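Local coordinates for protein ribose transcriptional regulator (Enterococcus faecium DO, PDB 4RK1) that probably represses or controls transcription of ribose-related genes by binding regulatory DNA, and binds ribose in its periplasmic-binding-protein-like sugar domain, at residues G117-S122 / A150-I156; R143-F147 / V188-N192. One frame throughout, in Å; residues are numbered along the deposited sequence.

Contact 1: G117-S122 / A150-I156; sequences GMHLLS and ALDVYQI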
loop_
_atom_site.group_PDB
_atom_site.type_symbol
_atom_site.label_atom_id
_atom_site.label_comp_id
_atom_site.label_asym_id
_atom_site.label_seq_id
_atom_site.Cartn_x
_atom_site.Cartn_y
_atom_site.Cartn_z
ATOM N N GLY B 117 -14.383 18.499 11.919
ATOM C CA GLY B 117 -15.412 19.517 11.825
ATOM C C GLY B 117 -15.043 20.808 12.513
ATOM O O GLY B 117 -15.177 21.884 11.925
HETATM N N MSE B 118 -14.557 20.712 13.750
HETATM C CA MSE B 118 -14.229 21.908 14.539
HETATM C C MSE B 118 -13.119 22.695 13.893
HETATM O O MSE B 118 -13.122 23.937 13.924
HETATM C CB MSE B 118 -13.885 21.571 15.995
HETATM C CG MSE B 118 -15.035 20.933 16.772
HETATM SE SE MSE B 118 -16.589 22.127 17.052
HETATM C CE MSE B 118 -15.735 23.214 18.465
ATOM N N HIS B 119 -12.170 21.998 13.271
ATOM C CA HIS B 119 -11.078 22.668 12.575
ATOM C C HIS B 119 -11.571 23.483 11.366
ATOM O O HIS B 119 -11.259 24.675 11.237
ATOM C CB HIS B 119 -10.028 21.652 12.123
ATOM C CG HIS B 119 -8.895 22.261 11.355
ATOM N ND1 HIS B 119 -7.954 23.082 11.939
ATOM C CD2 HIS B 119 -8.556 22.174 10.046
ATOM C CE1 HIS B 119 -7.081 23.469 11.026
ATOM N NE2 HIS B 119 -7.424 22.933 9.869
ATOM N N LEU B 120 -12.336 22.845 10.484
ATOM C CA LEU B 120 -12.886 23.540 9.315
ATOM C C LEU B 120 -13.800 24.703 9.713
ATOM O O LEU B 120 -13.744 25.775 9.110
ATOM C CB LEU B 120 -13.649 22.564 8.402
ATOM C CG LEU B 120 -12.803 21.552 7.602
ATOM C CD1 LEU B 120 -13.691 20.609 6.806
ATOM C CD2 LEU B 120 -11.824 22.253 6.676
ATOM N N LEU B 121 -14.637 24.488 10.721
ATOM C CA LEU B 121 -15.553 25.526 11.189
ATOM C C LEU B 121 -14.811 26.679 11.862
ATOM O O LEU B 121 -15.187 27.828 11.668
ATOM C CB LEU B 121 -16.607 24.941 12.127
ATOM C CG LEU B 121 -17.553 23.944 11.467
ATOM C CD1 LEU B 121 -18.206 23.023 12.491
ATOM C CD2 LEU B 121 -18.598 24.647 10.612
ATOM N N SER B 122 -13.741 26.394 12.608
ATOM C CA SER B 122 -12.933 27.462 13.209
ATOM C C SER B 122 -12.307 28.351 12.145
ATOM O O SER B 122 -12.017 29.523 12.395
ATOM C CB SER B 122 -11.815 26.898 14.081
ATOM O OG SER B 122 -10.798 26.319 13.281
ATOM N N ALA B 150 -19.954 18.559 15.578
ATOM C CA ALA B 150 -19.268 19.834 15.403
ATOM C C ALA B 150 -20.153 20.858 14.689
ATOM O O ALA B 150 -20.204 22.016 15.084
ATOM C CB ALA B 150 -17.950 19.650 14.656
ATOM N N LEU B 151 -20.863 20.430 13.650
ATOM C CA LEU B 151 -21.815 21.315 12.977
ATOM C C LEU B 151 -22.887 21.830 13.944
ATOM O O LEU B 151 -23.270 22.997 13.873
ATOM C CB LEU B 151 -22.501 20.609 11.806
ATOM C CG LEU B 151 -21.645 20.173 10.623
ATOM C CD1 LEU B 151 -22.524 19.443 9.619
ATOM C CD2 LEU B 151 -20.943 21.352 9.972
ATOM N N ASP B 152 -23.368 20.959 14.828
ATOM C CA ASP B 152 -24.346 21.347 15.851
ATOM C C ASP B 152 -23.811 22.445 16.759
ATOM O O ASP B 152 -24.534 23.369 17.111
ATOM C CB ASP B 152 -24.748 20.154 16.730
ATOM C CG ASP B 152 -25.543 19.101 15.980
ATOM O OD1 ASP B 152 -26.030 19.382 14.861
ATOM O OD2 ASP B 152 -25.677 17.986 16.529
ATOM N N VAL B 153 -22.543 22.352 17.141
ATOM C CA VAL B 153 -21.941 23.400 17.951
ATOM C C VAL B 153 -22.011 24.752 17.233
ATOM O O VAL B 153 -22.283 25.780 17.856
ATOM C CB VAL B 153 -20.489 23.054 18.330
ATOM C CG1 VAL B 153 -19.779 24.248 18.958
ATOM C CG2 VAL B 153 -20.475 21.859 19.274
ATOM N N TYR B 154 -21.770 24.745 15.927
ATOM C CA TYR B 154 -21.810 25.971 15.132
ATOM C C TYR B 154 -23.208 26.254 14.563
ATOM O O TYR B 154 -23.381 27.173 13.766
ATOM C CB TYR B 154 -20.788 25.898 14.001
ATOM C CG TYR B 154 -19.381 26.240 14.427
ATOM C CD1 TYR B 154 -18.608 25.329 15.147
ATOM C CD2 TYR B 154 -18.821 27.477 14.117
ATOM C CE1 TYR B 154 -17.321 25.644 15.549
ATOM C CE2 TYR B 154 -17.526 27.798 14.512
ATOM C CZ TYR B 154 -16.779 26.874 15.219
ATOM O OH TYR B 154 -15.497 27.184 15.616
ATOM N N GLN B 155 -24.195 25.461 14.972
ATOM C CA GLN B 155 -25.569 25.602 14.503
ATOM C C GLN B 155 -25.654 25.691 12.981
ATOM O O GLN B 155 -26.432 26.468 12.429
ATOM C CB GLN B 155 -26.235 26.804 15.186
ATOM C CG GLN B 155 -26.436 26.575 16.676
ATOM C CD GLN B 155 -26.844 27.827 17.428
ATOM O OE1 GLN B 155 -26.451 28.940 17.077
ATOM N NE2 GLN B 155 -27.625 27.648 18.484
ATOM N N ILE B 156 -24.845 24.878 12.307
ATOM C CA ILE B 156 -24.916 24.756 10.863
ATOM C C ILE B 156 -26.072 23.789 10.624
ATOM O O ILE B 156 -26.171 22.757 11.312
ATOM C CB ILE B 156 -23.622 24.182 10.244
ATOM C CG1 ILE B 156 -22.374 24.952 10.711
ATOM C CG2 ILE B 156 -23.711 24.182 8.724
ATOM C CD1 ILE B 156 -22.217 26.340 10.136
HETATM O O HOH W 1 -13.829 25.272 16.479
#

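Contact 2: R143-F147 / V188-N192; sequences RIEGF and VFALN. With RIB (alpha-D-ribofuranose), chain K.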
loop_
_atom_site.group_PDB
_atom_site.type_symbol
_atom_site.label_atom_id
_atom_site.label_comp_id
_atom_site.label_asym_id
_atom_site.label_seq_id
_atom_site.Cartn_x
_atom_site.Cartn_y
_atom_site.Cartn_z
ATOM N N ARG B 143 -17.392 8.585 12.511
ATOM C CA ARG B 143 -16.655 9.809 12.159
ATOM C C ARG B 143 -17.623 10.870 11.655
ATOM O O ARG B 143 -17.520 12.052 12.006
ATOM C CB ARG B 143 -15.597 9.557 11.080
ATOM C CG ARG B 143 -14.575 8.505 11.444
ATOM C CD ARG B 143 -13.640 8.167 10.291
ATOM N NE ARG B 143 -12.913 6.936 10.587
ATOM C CZ ARG B 143 -12.102 6.308 9.743
ATOM N NH1 ARG B 143 -11.889 6.788 8.519
ATOM N NH2 ARG B 143 -11.507 5.184 10.136
ATOM N N ILE B 144 -18.551 10.450 10.808
ATOM C CA ILE B 144 -19.521 11.369 10.223
ATOM C C ILE B 144 -20.413 11.964 11.323
ATOM O O ILE B 144 -20.679 13.169 11.333
ATOM C CB ILE B 144 -20.346 10.677 9.107
ATOM C CG1 ILE B 144 -19.438 10.341 7.917
ATOM C CG2 ILE B 144 -21.514 11.549 8.663
ATOM C CD1 ILE B 144 -20.076 9.426 6.881
ATOM N N GLU B 145 -20.817 11.124 12.270
ATOM C CA GLU B 145 -21.625 11.577 13.397
ATOM C C GLU B 145 -20.871 12.599 14.248
ATOM O O GLU B 145 -21.442 13.606 14.658
ATOM C CB GLU B 145 -22.077 10.392 14.253
ATOM C CG GLU B 145 -23.057 9.453 13.556
ATOM C CD GLU B 145 -24.339 10.152 13.154
ATOM O OE1 GLU B 145 -24.957 10.784 14.034
ATOM O OE2 GLU B 145 -24.716 10.077 11.962
ATOM N N GLY B 146 -19.590 12.355 14.494
ATOM C CA GLY B 146 -18.783 13.305 15.253
ATOM C C GLY B 146 -18.647 14.623 14.518
ATOM O O GLY B 146 -18.670 15.704 15.125
ATOM N N PHE B 147 -18.499 14.536 13.200
ATOM C CA PHE B 147 -18.449 15.723 12.363
ATOM C C PHE B 147 -19.758 16.520 12.450
ATOM O O PHE B 147 -19.746 17.752 12.526
ATOM C CB PHE B 147 -18.167 15.327 10.924
ATOM C CG PHE B 147 -17.880 16.480 10.030
ATOM C CD1 PHE B 147 -16.593 16.984 9.933
ATOM C CD2 PHE B 147 -18.886 17.058 9.272
ATOM C CE1 PHE B 147 -16.311 18.039 9.093
ATOM C CE2 PHE B 147 -18.607 18.123 8.438
ATOM C CZ PHE B 147 -17.322 18.616 8.358
ATOM N N VAL B 188 -13.624 20.744 2.727
ATOM C CA VAL B 188 -13.907 19.335 2.455
ATOM C C VAL B 188 -13.361 18.448 3.567
ATOM O O VAL B 188 -12.189 18.566 3.936
ATOM C CB VAL B 188 -13.270 18.855 1.130
ATOM C CG1 VAL B 188 -13.691 17.416 0.823
ATOM C CG2 VAL B 188 -13.638 19.782 -0.019
ATOM N N PHE B 189 -14.207 17.567 4.085
ATOM C CA PHE B 189 -13.770 16.473 4.961
ATOM C C PHE B 189 -13.827 15.180 4.156
ATOM O O PHE B 189 -14.906 14.707 3.800
ATOM C CB PHE B 189 -14.648 16.386 6.215
ATOM C CG PHE B 189 -14.272 15.267 7.187
ATOM C CD1 PHE B 189 -12.963 14.813 7.319
ATOM C CD2 PHE B 189 -15.244 14.695 7.999
ATOM C CE1 PHE B 189 -12.644 13.800 8.211
ATOM C CE2 PHE B 189 -14.927 13.690 8.900
ATOM C CZ PHE B 189 -13.623 13.242 9.007
ATOM N N ALA B 190 -12.652 14.640 3.846
ATOM C CA ALA B 190 -12.519 13.349 3.173
ATOM C C ALA B 190 -12.371 12.274 4.228
ATOM O O ALA B 190 -11.529 12.390 5.110
ATOM C CB ALA B 190 -11.306 13.353 2.251
ATOM N N LEU B 191 -13.174 11.219 4.140
ATOM C CA LEU B 191 -13.242 10.256 5.242
ATOM C C LEU B 191 -12.037 9.299 5.342
ATOM O O LEU B 191 -11.929 8.530 6.296
ATOM C CB LEU B 191 -14.568 9.509 5.240
ATOM C CG LEU B 191 -15.700 10.173 6.045
ATOM C CD1 LEU B 191 -15.405 10.109 7.540
ATOM C CD2 LEU B 191 -15.944 11.608 5.642
ATOM N N ASN B 192 -11.150 9.354 4.362
ATOM C CA ASN B 192 -9.774 8.872 4.539
ATOM C C ASN B 192 -8.806 9.613 3.639
ATOM O O ASN B 192 -9.211 10.407 2.776
ATOM C CB ASN B 192 -9.638 7.337 4.422
ATOM C CG ASN B 192 -9.700 6.809 2.993
ATOM O OD1 ASN B 192 -9.923 7.537 2.020
ATOM N ND2 ASN B 192 -9.485 5.505 2.872
HETATM O O5 RIB K . -8.299 4.327 5.293
HETATM C C5 RIB K . -9.107 3.143 5.276
HETATM C C4 RIB K . -10.172 3.339 6.260
HETATM O O4 RIB K . -11.017 2.177 6.339
HETATM C C3 RIB K . -9.354 3.590 7.518
HETATM O O3 RIB K . -9.724 4.884 7.953
HETATM C C2 RIB K . -9.722 2.430 8.419
HETATM O O2 RIB K . -10.069 2.841 9.731
HETATM C C1 RIB K . -10.784 1.620 7.645
HETATM O O1 RIB K . -11.986 1.452 8.373
#

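Contact 1: G117-S122 / A150-I156
L121 and M118 of helix 109-122 meet A150 near the end of helix 138-153 and Y154 just beyond it, in two neighbouring helices of the alpha/beta periplasmic-binding-protein fold. The CA atoms come nearest at G117 and A150, 5.3 Å apart; with no side chain on G117, the CB of A150 can settle against the helix backbone there.

Y154 supplies the aromatic contacts. L121 CB stands over the centre of one ring face in a CH-pi contact, 3.5 Å from the centroid and only 8° off the normal. The selenium of M118, a selenomethionine, comes to the ring's edge instead, with SE 3.9 Å from Y154 CE1, a Met-aromatic contact. Bends at chi2 (-66°) and chi3 (-75°) turn the M118 chain, and SE also rests 3.7 Å from A150 CB.

The two methyls of L121 diverge: CD1 lies 3.5 Å from Y154 CD1 and also meets A150 and L151 CD2, while CD2 reaches I156 CG1 at 3.8 Å. I156 is brought back by a Schellman motif ending the helix, in which Q155, at positive phi, is the C-prime residue and I156 N bonds to L151 O.

The polar link runs through one water in the plane of the Y154 ring: its oxygen donates to M118 O at 3.0 Å and is hydrogen-bonded to Y154 OH at 2.7 Å.

Contact 2: R143-F147 / V188-N192
F189, on strand 187-190, meets F147 on helix 138-153 where the helix lies over the sheet. The two rings are nearly parallel, with planes at 22°, but they are slid so far apart that they barely overlap: the centroids are 5.0 Å from each other, and the closest pair is F147 CD1 and F189 CD2 at 3.3 Å. The side chains run past each other in opposite directions. F189 also touches A116 of helix 109-122, so its ring sits under both helices.

L191 comes next, just past the strand. Its CD1 packs on the aliphatic part of R143, 3.6 Å from R143 CB, and also meets I144, whose side chain crosses it at about a right angle. Its CD2 lies over one face of the F189 ring, toward the rim. Its carbonyl serves the other end of R143: L191 O lies at the guanidinium edge, near its plane, and takes a weak hydrogen bond from R143 NH1 of 2.8 Å, bent to 121°. The arginine chain is extended from CG to NE (chi2 173°, chi3 -166°), which carries its head to the sugar. There NH1 donates to ribose O3 at 2.9 Å, NH2 donates to O3 at 2.8 Å, and NH2 also makes a weak bond to O2. A salt bridge from NE to D109 helps fix the group's rotation.

N192 closes the segment with two roles. Its ND2 donates to ribose O5 at 2.9 Å, while OD1 accepts from L195 N, making N192 the N-cap of helix 193-205. R143, from the N-terminal half of helix 138-153, and N192, between the C-terminal end of strand 187-190 and helix 193-205, thus contribute to the interdomain ribose pocket of a LacI-family regulator.

Both contacts draw on helix 138-153: its ligand-side part, 143-147, serves contact 2, and its far end serves contact 1. Their centres are 12 Å apart, and their segments alternate along the chain, in the order 117-122, 143-147, 150-156, 188-192. Contact 1 joins two helices lying on the same face of the sheet, while contact 2 joins one of them to strand 187-190, which pairs with 128-133 and 215-218. They touch directly, with G117 CA 3.2 Å from F147 CE1 and L120 CD1 packed against V188 O. Packing therefore links the partly exposed helix ends with the region that holds ribose.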